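Local structure of Phospholipase/Carboxylesterase (4H0C) at residues 16-27 / 41-51; 78-89 / 113-123. The protein probably hydrolyses carboxylic esters, and perhaps the thioester that links palmitate to proteins, as an alpha/beta-hydrolase of the phospholipase/carboxylesterase family. One frame throughout, in Å; residues are numbered along the deposited sequence.

Contact 1: residues 16-27 / 41-51; sequences VPVQRAKKAVVM and LQKVLKLDEMA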
loop_
_atom_site.group_PDB
_atom_site.type_symbol
_atom_site.label_atom_id
_atom_site.label_comp_id
_atom_site.label_asym_id
_atom_site.label_seq_id
_atom_site.Cartn_x
_atom_site.Cartn_y
_atom_site.Cartn_z
ATOM N N VAL A 16 -8.946 11.359 12.480
ATOM C CA VAL A 16 -10.335 11.705 12.810
ATOM C C VAL A 16 -11.086 10.485 13.344
ATOM O O VAL A 16 -11.063 9.427 12.723
ATOM C CB VAL A 16 -11.079 12.227 11.556
ATOM C CG1 VAL A 16 -12.491 12.701 11.910
ATOM C CG2 VAL A 16 -10.257 13.311 10.853
ATOM N N PRO A 17 -11.767 10.626 14.494
ATOM C CA PRO A 17 -12.646 9.553 15.011
ATOM C C PRO A 17 -13.537 9.029 13.891
ATOM O O PRO A 17 -14.157 9.821 13.155
ATOM C CB PRO A 17 -13.468 10.276 16.081
ATOM C CG PRO A 17 -12.526 11.332 16.589
ATOM C CD PRO A 17 -11.727 11.791 15.406
ATOM N N VAL A 18 -13.569 7.711 13.724
ATOM C CA VAL A 18 -14.143 7.148 12.508
ATOM C C VAL A 18 -15.618 7.509 12.281
ATOM O O VAL A 18 -16.043 7.679 11.141
ATOM C CB VAL A 18 -13.852 5.634 12.389
ATOM C CG1 VAL A 18 -14.726 4.861 13.350
ATOM C CG2 VAL A 18 -14.011 5.167 10.945
ATOM N N GLN A 19 -16.373 7.660 13.372
ATOM C CA GLN A 19 -17.777 8.032 13.270
ATOM C C GLN A 19 -17.992 9.422 12.661
ATOM O O GLN A 19 -19.086 9.724 12.177
ATOM C CB GLN A 19 -18.478 7.959 14.633
ATOM C CG GLN A 19 -18.539 6.567 15.260
ATOM C CD GLN A 19 -18.786 6.630 16.773
ATOM O OE1 GLN A 19 -17.962 7.178 17.522
ATOM N NE2 GLN A 19 -19.915 6.078 17.229
ATOM N N ARG A 20 -16.972 10.275 12.693
ATOM C CA ARG A 20 -17.129 11.632 12.170
ATOM C C ARG A 20 -16.464 11.799 10.803
ATOM O O ARG A 20 -16.794 12.717 10.054
ATOM C CB ARG A 20 -16.608 12.664 13.182
ATOM C CG ARG A 20 -17.508 12.776 14.413
ATOM C CD ARG A 20 -17.236 13.956 15.347
ATOM N NE ARG A 20 -18.076 13.796 16.541
ATOM C CZ ARG A 20 -19.341 14.206 16.637
ATOM N NH1 ARG A 20 -19.919 14.828 15.627
ATOM N NH2 ARG A 20 -20.041 13.978 17.746
ATOM N N ALA A 21 -15.552 10.884 10.476
ATOM C CA ALA A 21 -14.667 11.049 9.328
ATOM C C ALA A 21 -15.380 10.920 7.984
ATOM O O ALA A 21 -16.207 10.027 7.797
ATOM C CB ALA A 21 -13.522 10.060 9.417
ATOM N N LYS A 22 -15.039 11.838 7.080
ATOM C CA LYS A 22 -15.473 11.832 5.689
ATOM C C LYS A 22 -14.663 10.810 4.866
ATOM O O LYS A 22 -15.137 10.293 3.854
ATOM C CB LYS A 22 -15.274 13.234 5.085
ATOM C CG LYS A 22 -15.938 14.362 5.867
ATOM C CD LYS A 22 -15.811 15.725 5.188
ATOM C CE LYS A 22 -14.404 16.287 5.338
ATOM N NZ LYS A 22 -14.056 16.634 6.748
ATOM N N LYS A 23 -13.439 10.537 5.311
ATOM C CA LYS A 23 -12.485 9.729 4.552
ATOM C C LYS A 23 -11.674 8.879 5.522
ATOM O O LYS A 23 -11.653 9.152 6.740
ATOM C CB LYS A 23 -11.523 10.639 3.753
ATOM C CG LYS A 23 -12.184 11.638 2.842
ATOM C CD LYS A 23 -11.170 12.578 2.214
ATOM C CE LYS A 23 -11.808 13.302 1.030
ATOM N NZ LYS A 23 -10.849 14.302 0.487
ATOM N N ALA A 24 -11.005 7.858 4.990
ATOM C CA ALA A 24 -10.136 7.025 5.799
ATOM C C ALA A 24 -8.910 6.695 5.023
ATOM O O ALA A 24 -8.925 6.740 3.788
ATOM C CB ALA A 24 -10.837 5.738 6.199
ATOM N N VAL A 25 -7.847 6.362 5.737
ATOM C CA VAL A 25 -6.616 5.930 5.062
ATOM C C VAL A 25 -6.063 4.707 5.780
ATOM O O VAL A 25 -6.002 4.686 7.023
ATOM C CB VAL A 25 -5.542 7.046 4.968
ATOM C CG1 VAL A 25 -5.086 7.527 6.356
ATOM C CG2 VAL A 25 -4.336 6.534 4.172
ATOM N N VAL A 26 -5.735 3.678 4.999
ATOM C CA VAL A 26 -5.088 2.477 5.486
ATOM C C VAL A 26 -3.591 2.659 5.243
ATOM O O VAL A 26 -3.177 2.806 4.097
ATOM C CB VAL A 26 -5.602 1.226 4.725
ATOM C CG1 VAL A 26 -4.854 -0.005 5.213
ATOM C CG2 VAL A 26 -7.106 1.089 4.882
HETATM N N MSE A 27 -2.789 2.676 6.322
HETATM C CA MSE A 27 -1.350 2.936 6.228
HETATM C C MSE A 27 -0.590 1.660 6.570
HETATM O O MSE A 27 -0.827 1.058 7.609
HETATM C CB MSE A 27 -0.943 4.096 7.150
HETATM C CG MSE A 27 -1.810 5.335 6.924
HETATM SE SE MSE A 27 -1.175 6.834 7.914
HETATM C CE MSE A 27 0.423 7.249 6.890
ATOM N N LEU A 41 3.660 9.618 9.628
ATOM C CA LEU A 41 3.673 10.309 8.321
ATOM C C LEU A 41 2.533 11.321 8.211
ATOM O O LEU A 41 2.557 12.176 7.331
ATOM C CB LEU A 41 3.641 9.340 7.135
ATOM C CG LEU A 41 4.964 8.636 6.782
ATOM C CD1 LEU A 41 4.736 7.480 5.826
ATOM C CD2 LEU A 41 6.035 9.579 6.238
ATOM N N GLN A 42 1.550 11.240 9.107
ATOM C CA GLN A 42 0.466 12.229 9.105
ATOM C C GLN A 42 0.986 13.635 9.441
ATOM O O GLN A 42 0.294 14.621 9.221
ATOM C CB GLN A 42 -0.639 11.829 10.075
ATOM C CG GLN A 42 -0.285 12.027 11.542
ATOM C CD GLN A 42 -1.445 11.611 12.419
ATOM O OE1 GLN A 42 -2.540 12.130 12.283
ATOM N NE2 GLN A 42 -1.209 10.675 13.317
ATOM N N LYS A 43 2.206 13.712 9.956
ATOM C CA LYS A 43 2.840 14.997 10.254
ATOM C C LYS A 43 3.247 15.755 8.989
ATOM O O LYS A 43 3.437 16.968 9.038
ATOM C CB LYS A 43 4.037 14.819 11.183
ATOM C CG LYS A 43 3.652 14.440 12.607
ATOM C CD LYS A 43 4.899 14.144 13.415
ATOM C CE LYS A 43 4.568 13.437 14.716
ATOM N NZ LYS A 43 5.803 12.868 15.318
ATOM N N VAL A 44 3.380 15.041 7.864
ATOM C CA VAL A 44 3.848 15.627 6.589
ATOM C C VAL A 44 2.909 15.368 5.397
ATOM O O VAL A 44 2.900 16.148 4.442
ATOM C CB VAL A 44 5.317 15.241 6.229
ATOM C CG1 VAL A 44 6.284 15.808 7.260
ATOM C CG2 VAL A 44 5.505 13.729 6.068
ATOM N N LEU A 45 2.132 14.283 5.449
ATOM C CA LEU A 45 1.093 14.020 4.457
ATOM C C LEU A 45 -0.221 14.685 4.853
ATOM O O LEU A 45 -0.559 14.750 6.048
ATOM C CB LEU A 45 0.865 12.513 4.335
ATOM C CG LEU A 45 1.995 11.710 3.699
ATOM C CD1 LEU A 45 1.731 10.216 3.840
ATOM C CD2 LEU A 45 2.169 12.083 2.228
ATOM N N LYS A 46 -0.957 15.176 3.849
ATOM C CA LYS A 46 -2.260 15.827 4.062
ATOM C C LYS A 46 -3.327 14.766 4.348
ATOM O O LYS A 46 -4.061 14.357 3.440
ATOM C CB LYS A 46 -2.618 16.668 2.816
ATOM C CG LYS A 46 -3.884 17.503 2.930
ATOM C CD LYS A 46 -4.008 18.540 1.807
ATOM C CE LYS A 46 -5.437 18.676 1.292
ATOM N NZ LYS A 46 -6.530 18.471 2.283
ATOM N N LEU A 47 -3.409 14.325 5.608
ATOM C CA LEU A 47 -4.357 13.270 6.013
ATOM C C LEU A 47 -5.308 13.763 7.097
ATOM O O LEU A 47 -5.928 12.971 7.801
ATOM C CB LEU A 47 -3.593 12.049 6.522
ATOM C CG LEU A 47 -2.648 11.429 5.485
ATOM C CD1 LEU A 47 -1.791 10.384 6.167
ATOM C CD2 LEU A 47 -3.428 10.831 4.316
ATOM N N ASP A 48 -5.410 15.076 7.250
ATOM C CA ASP A 48 -6.102 15.632 8.413
ATOM C C ASP A 48 -7.623 15.386 8.405
ATOM O O ASP A 48 -8.257 15.500 9.452
ATOM C CB ASP A 48 -5.769 17.112 8.578
ATOM C CG ASP A 48 -6.375 17.946 7.495
ATOM O OD1 ASP A 48 -5.880 17.863 6.351
ATOM O OD2 ASP A 48 -7.349 18.678 7.789
ATOM N N GLU A 49 -8.193 15.023 7.245
ATOM C CA GLU A 49 -9.627 14.670 7.169
ATOM C C GLU A 49 -9.884 13.156 7.260
ATOM O O GLU A 49 -11.050 12.701 7.233
ATOM C CB GLU A 49 -10.275 15.254 5.915
ATOM C CG GLU A 49 -10.380 16.768 5.979
ATOM C CD GLU A 49 -10.797 17.395 4.669
ATOM O OE1 GLU A 49 -10.073 17.205 3.660
ATOM O OE2 GLU A 49 -11.844 18.082 4.652
HETATM N N MSE A 50 -8.812 12.384 7.440
HETATM C CA MSE A 50 -8.945 10.922 7.441
HETATM C C MSE A 50 -8.959 10.302 8.834
HETATM O O MSE A 50 -8.213 10.727 9.746
HETATM C CB MSE A 50 -7.819 10.237 6.671
HETATM C CG MSE A 50 -7.943 10.272 5.121
HETATM SE SE MSE A 50 -7.712 12.089 4.484
HETATM C CE MSE A 50 -7.331 11.610 2.645
ATOM N N ALA A 51 -9.807 9.282 8.968
ATOM C CA ALA A 51 -9.659 8.297 10.033
ATOM C C ALA A 51 -8.481 7.435 9.589
ATOM O O ALA A 51 -8.485 6.914 8.480
ATOM C CB ALA A 51 -10.929 7.469 10.191
HETATM O O HOH W 1 -13.261 14.125 7.954
#
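Ala51 N donates to Lys23 O at 2.9 Å, and Val25 N in turn reaches Ala51 O, nearly in line with that carbonyl. These two bonds zip strand 23-28 to strand 50-55 in parallel, the pairing of a beta-alpha-beta crossover in the alpha/beta-hydrolase sheet. A third backbone bond comes from the loop before the strand, where Val16 N approaches Met50 O from above the plane of its carbonyl, 36° out of it.

On one side of the sheet, the Ala51 methyl lies 3.7 Å from Ala21 CB, with Val18 CG2 next to it; Ile97 touches both Val18 and Ala21. The other side is longer-chained. Met50, a selenomethionine bent at chi2 (68°), lays its CG 3.9 Å from Lys23 CB, and its methyl CE meets CD of the extended lysine. The Val25 and Met50 side chains cross at about a right angle, Val25 CG1 against Met50 CB, while Tyr103 of the next strand touches all three residues.

Farther along, the selenomethionine Met27 meets Leu47 tip to tip, its CE 3.9 Å from Leu47 CD1 and also against Leu41 CB. The type I turn from Leu47 to Met50 sets Glu49 beside the loop. In one of its two conformers Lys22, bent at chi3 and chi4, brings NZ to Glu49 OE2 at 3.4 Å, a long salt bridge that may not be permanent. A water bridges the backbones here, accepting from Lys22 N and donating to Glu49 O at 2.7 Å; in this conformer Lys22 NZ donates to it as well.

Contact 2: residues 78-89 / 113-123; sequences LDSALALVGEVV and LTLEYTTRNAR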
loop_
_atom_site.group_PDB
_atom_site.type_symbol
_atom_site.label_atom_id
_atom_site.label_comp_id
_atom_site.label_asym_id
_atom_site.label_seq_id
_atom_site.Cartn_x
_atom_site.Cartn_y
_atom_site.Cartn_z
ATOM N N LEU A 78 1.848 -14.018 3.380
ATOM C CA LEU A 78 1.296 -13.025 2.436
ATOM C C LEU A 78 -0.241 -13.046 2.421
ATOM O O LEU A 78 -0.867 -11.998 2.576
ATOM C CB LEU A 78 1.869 -13.189 1.009
ATOM C CG LEU A 78 1.231 -12.258 -0.049
ATOM C CD1 LEU A 78 1.500 -10.794 0.282
ATOM C CD2 LEU A 78 1.740 -12.590 -1.459
ATOM N N ASP A 79 -0.839 -14.238 2.259
ATOM C CA ASP A 79 -2.293 -14.377 2.284
ATOM C C ASP A 79 -2.830 -13.843 3.592
ATOM O O ASP A 79 -3.866 -13.174 3.612
ATOM C CB ASP A 79 -2.719 -15.829 2.107
ATOM C CG ASP A 79 -2.714 -16.266 0.662
ATOM O OD1 ASP A 79 -2.675 -15.383 -0.236
ATOM O OD2 ASP A 79 -2.761 -17.503 0.424
ATOM N N SER A 80 -2.114 -14.126 4.686
ATOM C CA SER A 80 -2.525 -13.619 5.994
ATOM C C SER A 80 -2.464 -12.091 6.025
ATOM O O SER A 80 -3.354 -11.438 6.587
ATOM C CB SER A 80 -1.658 -14.208 7.108
ATOM O OG SER A 80 -2.270 -13.953 8.361
ATOM N N ALA A 81 -1.408 -11.529 5.445
ATOM C CA ALA A 81 -1.276 -10.055 5.355
ATOM C C ALA A 81 -2.444 -9.459 4.546
ATOM O O ALA A 81 -3.084 -8.470 4.979
ATOM C CB ALA A 81 0.083 -9.673 4.771
ATOM N N LEU A 82 -2.759 -10.076 3.401
ATOM C CA LEU A 82 -3.856 -9.593 2.539
ATOM C C LEU A 82 -5.186 -9.688 3.271
ATOM O O LEU A 82 -6.015 -8.782 3.178
ATOM C CB LEU A 82 -3.915 -10.379 1.218
ATOM C CG LEU A 82 -2.703 -10.156 0.295
ATOM C CD1 LEU A 82 -2.635 -11.245 -0.775
ATOM C CD2 LEU A 82 -2.775 -8.770 -0.343
ATOM N N ALA A 83 -5.379 -10.785 4.012
ATOM C CA ALA A 83 -6.590 -10.940 4.828
ATOM C C ALA A 83 -6.767 -9.808 5.841
ATOM O O ALA A 83 -7.881 -9.286 6.017
ATOM C CB ALA A 83 -6.613 -12.297 5.533
ATOM N N LEU A 84 -5.686 -9.429 6.502
ATOM C CA LEU A 84 -5.748 -8.378 7.528
ATOM C C LEU A 84 -6.089 -7.017 6.905
ATOM O O LEU A 84 -6.911 -6.257 7.450
ATOM C CB LEU A 84 -4.431 -8.336 8.333
ATOM C CG LEU A 84 -4.327 -7.270 9.463
ATOM C CD1 LEU A 84 -5.463 -7.346 10.471
ATOM C CD2 LEU A 84 -2.994 -7.332 10.188
ATOM N N VAL A 85 -5.477 -6.709 5.755
ATOM C CA VAL A 85 -5.792 -5.434 5.075
ATOM C C VAL A 85 -7.269 -5.443 4.728
ATOM O O VAL A 85 -7.989 -4.457 4.955
ATOM C CB VAL A 85 -4.932 -5.212 3.817
ATOM C CG1 VAL A 85 -5.383 -3.960 3.050
ATOM C CG2 VAL A 85 -3.450 -5.183 4.193
ATOM N N GLY A 86 -7.733 -6.581 4.212
ATOM C CA GLY A 86 -9.148 -6.749 3.866
ATOM C C GLY A 86 -10.074 -6.566 5.065
ATOM O O GLY A 86 -11.168 -5.999 4.938
ATOM N N GLU A 87 -9.674 -7.094 6.223
ATOM C CA GLU A 87 -10.435 -6.872 7.480
ATOM C C GLU A 87 -10.532 -5.380 7.829
ATOM O O GLU A 87 -11.614 -4.886 8.234
ATOM C CB GLU A 87 -9.810 -7.651 8.650
ATOM C CG GLU A 87 -10.494 -7.443 9.999
ATOM C CD GLU A 87 -12.002 -7.685 9.974
ATOM O OE1 GLU A 87 -12.432 -8.740 9.466
ATOM O OE2 GLU A 87 -12.771 -6.827 10.465
ATOM N N VAL A 88 -9.404 -4.668 7.695
ATOM C CA VAL A 88 -9.379 -3.235 7.974
ATOM C C VAL A 88 -10.338 -2.496 7.037
ATOM O O VAL A 88 -11.170 -1.692 7.500
ATOM C CB VAL A 88 -7.946 -2.646 7.841
ATOM C CG1 VAL A 88 -7.971 -1.111 7.908
ATOM C CG2 VAL A 88 -7.014 -3.240 8.900
ATOM N N VAL A 89 -10.243 -2.788 5.730
ATOM C CA VAL A 89 -11.185 -2.191 4.750
ATOM C C VAL A 89 -12.637 -2.493 5.110
ATOM O O VAL A 89 -13.488 -1.579 5.108
ATOM C CB VAL A 89 -10.876 -2.588 3.287
ATOM C CG1 VAL A 89 -11.973 -2.099 2.340
ATOM C CG2 VAL A 89 -9.476 -2.080 2.873
ATOM N N LEU A 113 2.612 -4.476 -0.491
ATOM C CA LEU A 113 1.368 -5.014 0.046
ATOM C C LEU A 113 0.162 -4.149 -0.368
ATOM O O LEU A 113 -0.915 -4.683 -0.706
ATOM C CB LEU A 113 1.447 -5.139 1.559
ATOM C CG LEU A 113 0.206 -5.762 2.219
ATOM C CD1 LEU A 113 -0.134 -7.161 1.690
ATOM C CD2 LEU A 113 0.404 -5.786 3.737
ATOM N N THR A 114 0.351 -2.827 -0.353
ATOM C CA THR A 114 -0.684 -1.893 -0.773
ATOM C C THR A 114 -1.103 -2.190 -2.216
ATOM O O THR A 114 -2.297 -2.282 -2.509
ATOM C CB THR A 114 -0.211 -0.424 -0.678
ATOM O OG1 THR A 114 -0.066 -0.044 0.693
ATOM C CG2 THR A 114 -1.198 0.516 -1.396
ATOM N N LEU A 115 -0.119 -2.295 -3.113
ATOM C CA LEU A 115 -0.397 -2.518 -4.541
ATOM C C LEU A 115 -1.029 -3.891 -4.743
ATOM O O LEU A 115 -1.985 -4.028 -5.498
ATOM C CB LEU A 115 0.877 -2.413 -5.361
ATOM C CG LEU A 115 1.394 -0.973 -5.477
ATOM C CD1 LEU A 115 2.753 -1.030 -6.143
ATOM C CD2 LEU A 115 0.436 -0.072 -6.282
ATOM N N GLU A 116 -0.513 -4.903 -4.042
ATOM C CA GLU A 116 -1.003 -6.266 -4.220
ATOM C C GLU A 116 -2.442 -6.373 -3.736
ATOM O O GLU A 116 -3.292 -6.955 -4.415
ATOM C CB GLU A 116 -0.100 -7.276 -3.495
ATOM C CG GLU A 116 -0.384 -8.750 -3.809
ATOM C CD GLU A 116 -0.190 -9.144 -5.274
ATOM O OE1 GLU A 116 0.596 -8.473 -6.005
ATOM O OE2 GLU A 116 -0.813 -10.162 -5.681
ATOM N N TYR A 117 -2.741 -5.763 -2.589
ATOM C CA TYR A 117 -4.106 -5.810 -2.086
ATOM C C TYR A 117 -5.094 -5.078 -2.990
ATOM O O TYR A 117 -6.160 -5.605 -3.334
ATOM C CB TYR A 117 -4.234 -5.261 -0.646
ATOM C CG TYR A 117 -5.689 -5.206 -0.244
ATOM C CD1 TYR A 117 -6.324 -6.349 0.233
ATOM C CD2 TYR A 117 -6.466 -4.049 -0.443
ATOM C CE1 TYR A 117 -7.678 -6.331 0.560
ATOM C CE2 TYR A 117 -7.816 -4.028 -0.114
ATOM C CZ TYR A 117 -8.418 -5.170 0.372
ATOM O OH TYR A 117 -9.752 -5.177 0.692
ATOM N N THR A 118 -4.742 -3.857 -3.357
ATOM C CA THR A 118 -5.682 -3.035 -4.109
ATOM C C THR A 118 -5.904 -3.582 -5.522
ATOM O O THR A 118 -6.965 -3.411 -6.054
ATOM C CB THR A 118 -5.304 -1.552 -4.141
ATOM O OG1 THR A 118 -3.976 -1.428 -4.630
ATOM C CG2 THR A 118 -5.379 -0.954 -2.725
ATOM N N THR A 119 -4.892 -4.224 -6.107
ATOM C CA THR A 119 -4.969 -4.754 -7.470
ATOM C C THR A 119 -5.702 -6.117 -7.502
ATOM O O THR A 119 -6.390 -6.462 -8.484
ATOM C CB THR A 119 -3.572 -4.756 -8.107
ATOM O OG1 THR A 119 -3.009 -3.441 -7.942
ATOM C CG2 THR A 119 -3.642 -5.044 -9.618
ATOM N N ARG A 120 -5.623 -6.870 -6.407
ATOM C CA ARG A 120 -6.477 -8.072 -6.289
ATOM C C ARG A 120 -7.932 -7.708 -6.048
ATOM O O ARG A 120 -8.825 -8.546 -6.251
ATOM C CB ARG A 120 -5.970 -8.962 -5.146
ATOM C CG ARG A 120 -4.664 -9.675 -5.478
ATOM C CD ARG A 120 -4.344 -10.690 -4.404
ATOM N NE ARG A 120 -3.032 -11.289 -4.608
ATOM C CZ ARG A 120 -2.707 -12.527 -4.243
ATOM N NH1 ARG A 120 -3.629 -13.333 -3.709
ATOM N NH2 ARG A 120 -1.479 -12.965 -4.446
ATOM N N ASN A 121 -8.166 -6.469 -5.592
ATOM C CA ASN A 121 -9.487 -6.019 -5.150
ATOM C C ASN A 121 -9.795 -4.654 -5.717
ATOM O O ASN A 121 -10.106 -3.730 -4.971
ATOM C CB ASN A 121 -9.536 -5.977 -3.615
ATOM C CG ASN A 121 -9.319 -7.347 -3.003
ATOM O OD1 ASN A 121 -10.234 -8.179 -2.989
ATOM N ND2 ASN A 121 -8.114 -7.601 -2.507
ATOM N N ALA A 122 -9.618 -4.507 -7.031
ATOM C CA ALA A 122 -9.690 -3.178 -7.666
ATOM C C ALA A 122 -11.125 -2.697 -7.709
ATOM O O ALA A 122 -12.016 -3.444 -8.066
ATOM C CB ALA A 122 -9.070 -3.187 -9.056
ATOM N N ARG A 123 -11.322 -1.470 -7.264
ATOM C CA ARG A 123 -12.594 -0.779 -7.357
ATOM C C ARG A 123 -12.288 0.689 -7.229
ATOM O O ARG A 123 -11.136 1.056 -7.186
ATOM C CB ARG A 123 -13.583 -1.238 -6.290
ATOM C CG ARG A 123 -13.012 -1.379 -4.905
ATOM C CD ARG A 123 -14.093 -2.011 -4.060
ATOM N NE ARG A 123 -13.692 -2.391 -2.725
ATOM C CZ ARG A 123 -14.545 -2.434 -1.700
ATOM N NH1 ARG A 123 -15.822 -2.079 -1.875
ATOM N NH2 ARG A 123 -14.115 -2.809 -0.502
HETATM O O HOH W 2 -2.917 -15.996 -2.820
#
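With CG anti to the backbone N (chi1 174°), Tyr117 swings its ring toward helix 77-94, and Val85, whose CG1 takes the same anti position, sets that methyl over the ring. The result is a CH-pi contact, Val85 CG1 lying 3.6 Å from the centroid of the Tyr117 ring and 16° off its normal. The opposite face carries Asn121 ND2, toward the rim, kept there by its hydrogen bond to Tyr117 O. Gly86 CA comes within 3.6 Å of Tyr117 OH, and Val89 CG2 packs against Tyr117 CE2.

Knobs-into-holes packing joins the helical segments 78-89 and 113-120, whose axes approach to 10.1 Å at a crossing angle of -69°. Leu82 fits among Leu113, Glu116, Tyr117 and Arg120; its CD2 touches Leu113 CD1 at 3.7 Å. Leu113 in turn enters the hole formed by Leu78, Ala81, Leu82 and Val85, and also touches residues of what looks like the nucleophile elbow.

Leu82 CD1 sits over the centre of the Arg120 guanidinium, 3.7 Å from its CZ. At the edge of that plane, Glu116 OE2 accepts a hydrogen bond from Arg120 NE at 2.7 Å, part of a salt bridge, on its anti side, and a weaker one from Arg120 NH2. Glu116 OE1 is held separately by Ile136 N and Tyr145 OH. At the far end, Val89 CG1 lies against Arg123 NH2, whose salt bridge is with Glu93.

No direct hydrogen bond crosses between the segments. Asp79 OD1 lies well out of the guanidinium plane of Arg120, and a water bridges the two, donating to OD1 and accepting from NH1. Cohesion therefore rests on apolar packing; the Asp79-Arg120 pair probably adds a modest charge attraction, with the water supplying the hydrogen-bonded link between them.

Overall arrangement
From the N terminus, contact 1 comes first: residues 16-27 and 41-51 close the loop that carries helix 35-39, joining strands 23-28 and 50-55 near one side of the sheet. The chain then enters helix 77-94, and contact 2 closes a second loop, running through strand 102-107 into helix 109-120. The two loops follow in series, neither nesting nor crossing. Their centres are 19 Å apart, yet they touch: Val26 CG2 in segment 16-27 meets Val88 CG1 in segment 78-89 at 3.8 Å. Leu28, on the same strand, touches Val85 and Leu113, so contact 1 builds part of the sheet against which the helix pair of contact 2 packs.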